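Heme utilization carrier protein (Escherichia coli O157:H7, PDB 2OVI) binds heme and probably carries it within the cell as part of the heme utilization system of this pathogenic bacterium. Local coordinates at residues A[28-33]-A[123-128]; A[34-39]-A[108-113]; A[52-57]-A[75-80]; A[60-65]-A[131-136]. One frame throughout, in Å; residues are numbered along the deposited sequence.

Contact 1: A[28-33]-A[123-128]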
# COMPACT_ATOMS: atom_id res chain seq x y z
N THR A 28 0.26 -7.98 20.17
CA THR A 28 0.69 -7.45 18.89
C THR A 28 0.99 -8.58 17.88
O THR A 28 1.17 -9.73 18.26
CB THR A 28 2.02 -6.65 19.05
OG1 THR A 28 3.04 -7.56 19.48
CG2 THR A 28 1.87 -5.57 20.08
N LEU A 29 1.06 -8.22 16.59
CA LEU A 29 1.39 -9.15 15.54
C LEU A 29 2.78 -9.73 15.88
O LEU A 29 3.03 -10.91 15.71
CB LEU A 29 1.52 -8.43 14.17
CG LEU A 29 1.18 -9.18 12.88
CD1 LEU A 29 1.99 -8.62 11.71
CD2 LEU A 29 1.36 -10.68 13.03
N LEU A 30 3.69 -8.89 16.36
CA LEU A 30 5.03 -9.36 16.72
C LEU A 30 4.99 -10.48 17.79
O LEU A 30 5.66 -11.49 17.67
CB LEU A 30 5.87 -8.18 17.21
CG LEU A 30 7.38 -8.28 17.51
CD1 LEU A 30 7.57 -8.86 18.83
CD2 LEU A 30 8.10 -9.09 16.44
N GLU A 31 4.21 -10.30 18.85
CA GLU A 31 4.20 -11.37 19.84
C GLU A 31 3.60 -12.67 19.29
O GLU A 31 4.01 -13.75 19.69
CB GLU A 31 3.47 -10.89 21.09
CG GLU A 31 4.16 -9.60 21.63
CD GLU A 31 5.70 -9.79 21.81
OE1 GLU A 31 6.52 -9.01 21.26
OE2 GLU A 31 6.07 -10.75 22.53
N VAL A 32 2.65 -12.56 18.39
CA VAL A 32 2.10 -13.78 17.82
C VAL A 32 3.23 -14.46 16.98
O VAL A 32 3.49 -15.67 17.17
CB VAL A 32 0.87 -13.49 16.90
CG1 VAL A 32 0.50 -14.75 16.10
CG2 VAL A 32 -0.34 -13.07 17.74
N VAL A 33 3.95 -13.71 16.12
CA VAL A 33 4.96 -14.40 15.30
C VAL A 33 6.10 -14.93 16.15
O VAL A 33 6.66 -15.99 15.86
CB VAL A 33 5.51 -13.55 14.09
CG1 VAL A 33 4.38 -12.77 13.43
CG2 VAL A 33 6.72 -12.77 14.48
N LEU A 123 8.39 -10.35 7.54
CA LEU A 123 7.65 -9.22 8.14
C LEU A 123 8.59 -8.20 8.71
O LEU A 123 9.50 -8.54 9.44
CB LEU A 123 6.68 -9.67 9.23
CG LEU A 123 5.41 -10.37 8.71
CD1 LEU A 123 5.77 -11.74 8.26
CD2 LEU A 123 4.35 -10.49 9.80
N PHE A 124 8.37 -6.93 8.33
CA PHE A 124 9.20 -5.80 8.84
C PHE A 124 8.29 -5.07 9.85
O PHE A 124 7.21 -4.52 9.49
CB PHE A 124 9.54 -4.85 7.72
CG PHE A 124 10.41 -5.47 6.66
CD1 PHE A 124 9.84 -6.20 5.61
CD2 PHE A 124 11.79 -5.31 6.72
CE1 PHE A 124 10.69 -6.79 4.59
CE2 PHE A 124 12.65 -5.88 5.76
CZ PHE A 124 12.09 -6.63 4.69
N PHE A 125 8.74 -5.04 11.11
CA PHE A 125 7.90 -4.44 12.17
C PHE A 125 8.34 -3.06 12.66
O PHE A 125 9.53 -2.78 12.70
CB PHE A 125 7.90 -5.34 13.43
CG PHE A 125 7.21 -6.67 13.23
CD1 PHE A 125 7.90 -7.79 12.73
CD2 PHE A 125 5.88 -6.83 13.62
CE1 PHE A 125 7.28 -9.03 12.62
CE2 PHE A 125 5.27 -8.07 13.51
CZ PHE A 125 5.98 -9.18 13.00
N ASN A 126 7.38 -2.21 13.04
CA ASN A 126 7.75 -0.94 13.66
C ASN A 126 7.77 -1.27 15.21
O ASN A 126 7.43 -2.41 15.63
CB ASN A 126 6.73 0.19 13.32
CG ASN A 126 5.29 -0.18 13.66
OD1 ASN A 126 4.38 0.27 12.97
ND2 ASN A 126 5.07 -0.99 14.70
N LYS A 127 8.14 -0.30 16.04
CA LYS A 127 8.22 -0.54 17.50
C LYS A 127 6.90 -0.93 18.18
O LYS A 127 6.90 -1.58 19.22
CB LYS A 127 8.83 0.70 18.23
CG LYS A 127 7.99 1.98 18.14
CD LYS A 127 8.67 3.10 18.96
CE LYS A 127 7.78 4.33 19.05
NZ LYS A 127 7.33 4.80 17.70
N GLU A 128 5.77 -0.54 17.62
CA GLU A 128 4.53 -0.90 18.27
C GLU A 128 4.28 -2.37 18.02
O GLU A 128 3.28 -2.89 18.50
CB GLU A 128 3.35 -0.06 17.78
CG GLU A 128 3.38 1.39 18.17
CD GLU A 128 3.74 2.30 17.00
OE1 GLU A 128 4.93 2.35 16.57
OE2 GLU A 128 2.80 2.97 16.49

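Contact 2: A[34-39]-A[108-113]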
# COMPACT_ATOMS: atom_id res chain seq x y z
N ARG A 34 6.37 -14.24 17.24
CA ARG A 34 7.45 -14.66 18.13
C ARG A 34 7.07 -16.02 18.70
O ARG A 34 7.95 -16.84 18.95
CB ARG A 34 7.61 -13.61 19.23
CG ARG A 34 8.88 -13.61 20.01
CD ARG A 34 8.83 -12.58 21.16
NE ARG A 34 9.18 -11.21 20.77
CZ ARG A 34 10.41 -10.80 20.45
NH1 ARG A 34 10.64 -9.53 20.11
NH2 ARG A 34 11.41 -11.68 20.43
N ASN A 35 5.78 -16.26 18.90
CA ASN A 35 5.32 -17.54 19.39
C ASN A 35 4.99 -18.64 18.36
O ASN A 35 4.53 -19.72 18.77
CB ASN A 35 4.13 -17.35 20.29
CG ASN A 35 4.52 -16.78 21.61
OD1 ASN A 35 4.58 -15.55 21.80
ND2 ASN A 35 4.85 -17.67 22.55
N LEU A 36 5.19 -18.38 17.07
CA LEU A 36 4.92 -19.38 16.02
C LEU A 36 6.00 -20.44 16.00
O LEU A 36 7.21 -20.14 16.16
CB LEU A 36 4.93 -18.76 14.61
CG LEU A 36 3.74 -18.20 13.86
CD1 LEU A 36 4.28 -18.02 12.42
CD2 LEU A 36 2.51 -19.13 13.86
N PRO A 37 5.61 -21.69 15.75
CA PRO A 37 6.71 -22.68 15.76
C PRO A 37 7.74 -22.34 14.70
O PRO A 37 7.40 -21.94 13.58
CB PRO A 37 6.00 -24.03 15.52
CG PRO A 37 4.55 -23.72 15.20
CD PRO A 37 4.27 -22.30 15.69
N SER A 38 9.01 -22.48 15.06
CA SER A 38 10.12 -22.23 14.13
C SER A 38 10.35 -20.82 13.51
O SER A 38 11.20 -20.69 12.61
CB SER A 38 10.05 -23.25 12.99
OG SER A 38 10.16 -24.57 13.49
N SER A 39 9.63 -19.79 13.95
CA SER A 39 9.83 -18.44 13.40
C SER A 39 11.23 -17.91 13.75
O SER A 39 11.84 -18.33 14.74
CB SER A 39 8.80 -17.44 13.98
OG SER A 39 9.02 -17.28 15.39
N ALA A 108 11.02 -10.47 10.89
CA ALA A 108 10.75 -11.90 11.16
C ALA A 108 10.60 -12.70 9.87
O ALA A 108 10.06 -12.19 8.85
CB ALA A 108 9.45 -12.12 12.09
N LEU A 109 11.10 -13.94 9.91
CA LEU A 109 10.90 -14.85 8.78
C LEU A 109 10.02 -15.93 9.33
O LEU A 109 10.33 -16.52 10.36
CB LEU A 109 12.20 -15.44 8.24
CG LEU A 109 12.93 -14.53 7.23
CD1 LEU A 109 13.53 -13.40 8.02
CD2 LEU A 109 14.02 -15.31 6.41
N ILE A 110 8.88 -16.18 8.70
CA ILE A 110 8.03 -17.22 9.22
C ILE A 110 7.48 -18.12 8.12
O ILE A 110 7.40 -17.73 6.94
CB ILE A 110 6.80 -16.67 9.94
CG1 ILE A 110 5.98 -15.86 8.97
CG2 ILE A 110 7.22 -15.95 11.23
CD1 ILE A 110 4.56 -15.50 9.49
N GLU A 111 7.07 -19.31 8.55
CA GLU A 111 6.47 -20.30 7.65
C GLU A 111 5.26 -20.94 8.39
O GLU A 111 5.34 -21.27 9.56
CB GLU A 111 7.50 -21.38 7.28
CG GLU A 111 8.58 -20.91 6.42
CD GLU A 111 9.73 -21.89 6.37
OE1 GLU A 111 10.62 -21.79 7.25
OE2 GLU A 111 9.76 -22.74 5.45
N ARG A 112 4.15 -21.09 7.68
CA ARG A 112 2.96 -21.68 8.28
C ARG A 112 2.00 -22.02 7.15
O ARG A 112 2.12 -21.52 6.03
CB ARG A 112 2.28 -20.67 9.24
CG ARG A 112 1.81 -19.37 8.53
CD ARG A 112 1.28 -18.31 9.51
NE ARG A 112 -0.17 -18.12 9.43
CZ ARG A 112 -1.04 -18.67 10.26
NH1 ARG A 112 -2.32 -18.44 10.08
NH2 ARG A 112 -0.63 -19.43 11.27
N LYS A 113 1.04 -22.87 7.45
CA LYS A 113 0.05 -23.26 6.47
C LYS A 113 -1.05 -22.25 6.72
O LYS A 113 -1.31 -21.89 7.86
CB LYS A 113 -0.42 -24.69 6.75
CG LYS A 113 -1.05 -25.40 5.57
CD LYS A 113 -1.53 -26.80 5.93
CE LYS A 113 -2.17 -27.50 4.72
NZ LYS A 113 -1.23 -27.76 3.56
O HOH W 1 5.16 -21.82 12.12
O HOH W 2 12.50 -19.11 10.41

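Contact 3: A[52-57]-A[75-80]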
# COMPACT_ATOMS: atom_id res chain seq x y z
N ASP A 52 18.66 -6.84 0.79
CA ASP A 52 19.57 -7.09 -0.36
C ASP A 52 19.53 -8.57 -0.75
O ASP A 52 19.67 -8.91 -1.93
CB ASP A 52 21.04 -6.70 -0.04
CG ASP A 52 21.22 -5.18 0.20
OD1 ASP A 52 22.27 -4.78 0.73
OD2 ASP A 52 20.31 -4.40 -0.14
N THR A 53 19.32 -9.45 0.25
CA THR A 53 19.24 -10.87 -0.05
C THR A 53 17.98 -11.14 -0.86
O THR A 53 18.04 -11.75 -1.93
CB THR A 53 19.25 -11.70 1.19
OG1 THR A 53 20.47 -11.46 1.88
CG2 THR A 53 19.14 -13.24 0.83
N VAL A 54 16.83 -10.64 -0.40
CA VAL A 54 15.59 -10.91 -1.16
C VAL A 54 15.56 -10.26 -2.53
O VAL A 54 14.82 -10.73 -3.43
CB VAL A 54 14.33 -10.49 -0.39
CG1 VAL A 54 14.34 -11.14 1.02
CG2 VAL A 54 14.32 -9.02 -0.22
N CYS A 55 16.33 -9.17 -2.71
CA CYS A 55 16.39 -8.51 -4.01
C CYS A 55 16.92 -9.46 -5.08
O CYS A 55 16.67 -9.25 -6.25
CB CYS A 55 17.31 -7.28 -4.00
SG CYS A 55 16.35 -5.95 -3.38
N GLU A 56 17.66 -10.48 -4.66
CA GLU A 56 18.23 -11.44 -5.61
C GLU A 56 17.34 -12.67 -5.88
O GLU A 56 17.73 -13.52 -6.65
CB GLU A 56 19.57 -11.97 -5.08
CG GLU A 56 20.58 -10.91 -4.67
CD GLU A 56 21.19 -10.16 -5.85
OE1 GLU A 56 20.44 -9.75 -6.77
OE2 GLU A 56 22.44 -9.97 -5.84
N TRP A 57 16.16 -12.75 -5.26
CA TRP A 57 15.32 -13.94 -5.40
C TRP A 57 14.33 -14.01 -6.55
O TRP A 57 13.65 -15.02 -6.73
CB TRP A 57 14.52 -14.18 -4.12
CG TRP A 57 15.30 -14.50 -2.90
CD1 TRP A 57 16.64 -14.76 -2.79
CD2 TRP A 57 14.76 -14.63 -1.59
NE1 TRP A 57 16.96 -15.05 -1.49
CE2 TRP A 57 15.83 -14.99 -0.73
CE3 TRP A 57 13.47 -14.49 -1.06
CZ2 TRP A 57 15.65 -15.19 0.66
CZ3 TRP A 57 13.28 -14.67 0.32
CH2 TRP A 57 14.38 -15.03 1.16
N GLY A 75 6.49 -9.04 -8.30
CA GLY A 75 7.60 -8.65 -9.18
C GLY A 75 8.88 -8.75 -8.38
O GLY A 75 8.82 -9.02 -7.17
N GLU A 76 10.02 -8.53 -9.00
CA GLU A 76 11.26 -8.62 -8.25
C GLU A 76 11.27 -7.46 -7.26
O GLU A 76 10.74 -6.40 -7.54
CB GLU A 76 12.44 -8.57 -9.19
CG GLU A 76 12.36 -9.68 -10.21
CD GLU A 76 13.56 -9.69 -11.09
OE1 GLU A 76 13.87 -8.63 -11.66
OE2 GLU A 76 14.21 -10.76 -11.21
N LEU A 77 11.84 -7.69 -6.09
CA LEU A 77 11.85 -6.64 -5.07
C LEU A 77 12.81 -5.55 -5.56
O LEU A 77 13.95 -5.85 -5.88
CB LEU A 77 12.33 -7.19 -3.71
CG LEU A 77 12.12 -6.25 -2.50
CD1 LEU A 77 10.61 -6.14 -2.22
CD2 LEU A 77 12.88 -6.70 -1.28
N PRO A 78 12.36 -4.29 -5.65
CA PRO A 78 13.30 -3.26 -6.10
C PRO A 78 14.45 -3.04 -5.09
O PRO A 78 14.30 -3.27 -3.89
CB PRO A 78 12.42 -2.02 -6.36
CG PRO A 78 11.11 -2.30 -5.68
CD PRO A 78 10.97 -3.80 -5.54
N SER A 79 15.64 -2.72 -5.60
CA SER A 79 16.79 -2.46 -4.74
C SER A 79 16.51 -1.08 -4.09
O SER A 79 15.63 -0.35 -4.56
CB SER A 79 18.08 -2.39 -5.56
OG SER A 79 18.01 -1.31 -6.47
N GLY A 80 17.24 -0.73 -3.04
CA GLY A 80 16.98 0.57 -2.40
C GLY A 80 18.23 1.13 -1.80
O GLY A 80 19.25 0.43 -1.72
O HOH W 3 19.15 -3.21 -2.15
O HOH W 4 13.35 -10.04 -5.58

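Contact 4: A[60-65]-A[131-136]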
# COMPACT_ATOMS: atom_id res chain seq x y z
N VAL A 60 8.46 -11.90 -6.11
CA VAL A 60 7.87 -12.00 -4.79
C VAL A 60 6.69 -11.06 -4.73
O VAL A 60 6.44 -10.25 -5.65
CB VAL A 60 8.90 -11.67 -3.64
CG1 VAL A 60 10.11 -12.66 -3.72
CG2 VAL A 60 9.44 -10.29 -3.76
N THR A 61 5.94 -11.15 -3.66
CA THR A 61 4.82 -10.28 -3.47
C THR A 61 5.04 -9.38 -2.25
O THR A 61 5.22 -9.84 -1.12
CB THR A 61 3.54 -11.09 -3.29
OG1 THR A 61 3.36 -11.84 -4.50
CG2 THR A 61 2.33 -10.17 -3.03
N THR A 62 5.02 -8.08 -2.51
CA THR A 62 5.20 -7.11 -1.48
C THR A 62 3.81 -6.59 -1.12
O THR A 62 3.01 -6.22 -1.99
CB THR A 62 6.14 -6.00 -1.97
OG1 THR A 62 7.39 -6.59 -2.33
CG2 THR A 62 6.39 -4.97 -0.83
N LEU A 63 3.54 -6.54 0.18
CA LEU A 63 2.22 -6.16 0.61
C LEU A 63 2.23 -5.12 1.70
O LEU A 63 3.07 -5.19 2.60
CB LEU A 63 1.51 -7.43 1.13
CG LEU A 63 0.08 -7.39 1.65
CD1 LEU A 63 -0.49 -8.78 1.52
CD2 LEU A 63 0.00 -6.90 3.10
N VAL A 64 1.30 -4.16 1.59
CA VAL A 64 1.13 -3.13 2.59
C VAL A 64 -0.31 -3.33 3.06
O VAL A 64 -1.20 -3.44 2.25
CB VAL A 64 1.30 -1.69 2.01
CG1 VAL A 64 0.86 -0.64 3.02
CG2 VAL A 64 2.74 -1.44 1.76
N HIS A 65 -0.50 -3.38 4.36
CA HIS A 65 -1.82 -3.61 4.95
C HIS A 65 -2.20 -2.41 5.79
O HIS A 65 -1.47 -2.01 6.71
CB HIS A 65 -1.79 -4.85 5.83
CG HIS A 65 -3.10 -5.17 6.50
ND1 HIS A 65 -4.07 -5.94 5.89
CD2 HIS A 65 -3.59 -4.82 7.71
CE1 HIS A 65 -5.11 -6.05 6.71
NE2 HIS A 65 -4.84 -5.38 7.82
N ALA A 131 3.15 -4.75 11.58
CA ALA A 131 3.92 -4.80 10.34
C ALA A 131 3.89 -3.57 9.46
O ALA A 131 2.85 -3.16 8.97
CB ALA A 131 3.49 -6.00 9.50
N MET A 132 5.07 -3.01 9.22
CA MET A 132 5.23 -1.86 8.34
C MET A 132 4.98 -2.36 6.92
O MET A 132 4.32 -1.72 6.11
CB MET A 132 6.69 -1.36 8.39
CG MET A 132 7.17 -0.91 9.77
SD MET A 132 8.91 -0.47 9.73
CE MET A 132 8.96 -0.22 7.94
N LEU A 133 5.53 -3.53 6.61
CA LEU A 133 5.49 -4.10 5.25
C LEU A 133 5.65 -5.61 5.36
O LEU A 133 6.20 -6.10 6.35
CB LEU A 133 6.72 -3.55 4.47
CG LEU A 133 6.79 -3.77 2.95
CD1 LEU A 133 5.65 -2.95 2.34
CD2 LEU A 133 8.16 -3.33 2.37
N LYS A 134 5.19 -6.35 4.36
CA LYS A 134 5.37 -7.78 4.34
C LYS A 134 5.82 -8.21 2.95
O LYS A 134 5.42 -7.60 1.94
CB LYS A 134 4.07 -8.52 4.64
CG LYS A 134 3.48 -8.29 5.99
CD LYS A 134 2.26 -9.22 6.19
CE LYS A 134 1.44 -8.71 7.37
NZ LYS A 134 0.41 -9.69 7.82
N ILE A 135 6.65 -9.25 2.88
CA ILE A 135 7.04 -9.79 1.58
C ILE A 135 6.76 -11.32 1.70
O ILE A 135 7.20 -11.99 2.68
CB ILE A 135 8.49 -9.66 1.26
CG1 ILE A 135 8.99 -8.19 1.26
CG2 ILE A 135 8.74 -10.37 -0.11
CD1 ILE A 135 8.39 -7.35 0.23
N PHE A 136 6.07 -11.86 0.69
CA PHE A 136 5.69 -13.29 0.62
C PHE A 136 6.41 -13.93 -0.55
O PHE A 136 6.53 -13.33 -1.62
CB PHE A 136 4.18 -13.46 0.37
CG PHE A 136 3.35 -13.13 1.56
CD1 PHE A 136 2.94 -11.83 1.80
CD2 PHE A 136 3.00 -14.12 2.47
CE1 PHE A 136 2.20 -11.50 2.92
CE2 PHE A 136 2.26 -13.82 3.62
CZ PHE A 136 1.86 -12.50 3.84
O HOH W 5 1.76 -2.84 6.23

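Contact 1: A[28-33]-A[123-128]
Leu30 lays its CD2 methyl over the face of the Phe125 ring, almost exactly above the centre: the carbon stands 3.8 Å from the ring centroid and 8° off the normal, a CH-pi contact. This is helix-on-sheet packing, in which helix 29-34 of the ChuX/HutX fold lies against strand 117-125 of the six-stranded antiparallel sheet. The short segments run at 133° to each other, their axes 10.5 Å apart at closest. With CG anti to the backbone N (chi1 -172°), Leu30 sends its branch forward over the ring, while its CB meets the rim at Phe125 CE2, 3.7 Å away. Leu29 comes in at the ring edge, where its CB lies in the plane, and its CD1 continues to Leu123 CD2 at 3.6 Å, the two leucines crossing at about a right angle. The Val33 and Phe125 side chains come toward each other from opposite directions, CG2 meeting CZ obliquely at 4.0 Å. Helix 18-24 adds Leu18 to this apolar layer beside Leu29 and Val33. At the start of the helix Thr28 is the N-cap, its OG1 accepting from Glu31 N at 3.0 Å, while its CG2 methyl rests 3.4 Å from Glu128 O.

Contact 2: A[34-39]-A[108-113]
Leu36 presses its CD1 methyl onto Ile110, 3.8 Å from CB and as near to CG2, the two side chains crossing at about a right angle. Leu36 opens a type II beta turn that ends at Ser39, in the loop leading from helix 29-34 to edge strand 40-43, and the turn packs on the neighbouring strand 106-114 of the antiparallel sheet. The tight part gathers round Ile110: its CG2, anti to the carbonyl carbon, reaches both Leu36 and Ser39, whose CB lies 3.5 Å away. Ser39 turns its hydroxyl back to the helix, where OG is hydrogen-bonded to Val33 O. Leu18 of helix 18-24 also touches Leu36, Ile110 and Arg112, so Leu36 has helix 18-24 on it as well as strand 106-114.

Farther along the strand the packing relaxes. Arg112, its chain bent at chi3 (-109°), brings NH2 only to 4.1 Å from Leu36 CD2, an oblique approach of a methyl to the guanidinium. On the outer side, where Pro37 and Ser38 are exposed, no direct hydrogen bond joins the two segments and water takes over. One molecule donates to Pro37 O and to Glu111 O, bridging turn and strand; the Glu111 carboxylate is engaged elsewhere, through OE2 to His154 NE2 of helix 147-160. A second water donates to Ser38 O at 3.0 Å and, weakly, to Leu109 O. Within the turn itself, Ser39 N closes on Leu36 O at 3.3 Å.

Contact 3: A[52-57]-A[75-80]
Cys55 lays its sulfur against the backbone of the loop, SG lying 3.4 Å from Pro78 O and 3.8 Å from Ser79 CA. The contact is helix-to-loop packing: the last part of helix 47-55 sits against the link between strand 69-74 of the six-stranded sheet and strand 80-83 of the three-stranded one, where the chain turns a corner at Gly75. Cys55 carries SG anti to its carbonyl carbon (chi1 -83°), which brings the sulfur alongside the loop backbone, with Leu77 CD2 at 4.1 Å. Leu77 enters from the other segment, its CG anti to the backbone N, chi1 -169°. Its side chain lies obliquely to that of Val54, though the exact spacing of the two is doubtful. Beyond the helix the same leucine touches Thr62 and Ile135 of the sheet, and so packs between the two layers.

Two waters bridge the segments, one between backbone atoms and one from the Asp52 carboxylate. The first donates to Val54 O at 2.7 Å and accepts from Leu77 N at 2.8 Å, linking helix to loop. Pro78 O, which lies near the sulfur, accepts a hydrogen bond from Trp51 NE1, one turn earlier in the helix, and Ser79 OG is held by Arg90 NE. At the far end the second water donates to Asp52 OD2 at 2.6 Å and accepts from Gly80 N at 3.3 Å.

Contact 4: A[60-65]-A[131-136]
Thr61 and Phe136 form a hydrogen-bonded antiparallel pair: Thr61 N donates to Phe136 O at 3.0 Å, and Phe136 N returns to Thr61 O at 2.8 Å. Two residues on, Leu63 and Lys134 repeat the pattern, Leu63 N to Lys134 O at 2.8 Å and Lys134 N to Leu63 O at 3.0 Å. Thr61 O also receives a CA-H...O contact from Ile135 CA. Thr62 and Ile135 make the intervening non-hydrogen-bonded pair, so Thr62 turns its backbone outward and bonds instead with Phe73 of strand 69-74.

Past the Leu63-Lys134 pair the regular bonding stops and a water fills in, accepting from His65 N at 3.0 Å. The acceptors it could serve are Ala131 O and, weakly, Met132 O.

The polar side-chain ends find partners farther off. Thr61 OG1 is hydrogen-bonded to Ser74 OG, and the extended Lys134 reaches Glu19 OE1 in a salt bridge. On that same face Leu63 CD1 approaches Phe136 CE1 obliquely at 4.1 Å. The other face is mostly apolar, with Thr62 among Val60, Ile135, Leu133 and Val64: Val60 CG2 meets Ile135 CG2, and Leu133, with CG anti to its backbone N (chi1 -168°), swings CD1 tightly against Val64 CG2. Leu71 of the second subunit packs on both Val64 and Leu133. Met132 and Leu133 together oppose Phe124 on the next strand, a classic beta bulge interrupting the central antiparallel sheet of the ChuX/HutX fold.

How the contacts relate
Contacts 1, 2 and 4 all reach the six-stranded antiparallel sheet, where strands 106-114, 117-125, 131-137 and 59-65 lie in that order. Contacts 1 and 2, about 12 Å apart between centres, pack helix 29-34 and the loop after it on adjacent strands. Contact 4, about 13 Å from contact 1, joins strands distant in sequence and has the second subunit beside it, linking fold to dimer. Contact 3 lies about 22 Å from contacts 1 and 2, across the chain's centre; Leu77 ties it to contact 4. Along the chain, 108-113, 123-128 and 131-136 come last, so segments far apart in sequence meet in one sheet and the helices and loops on it.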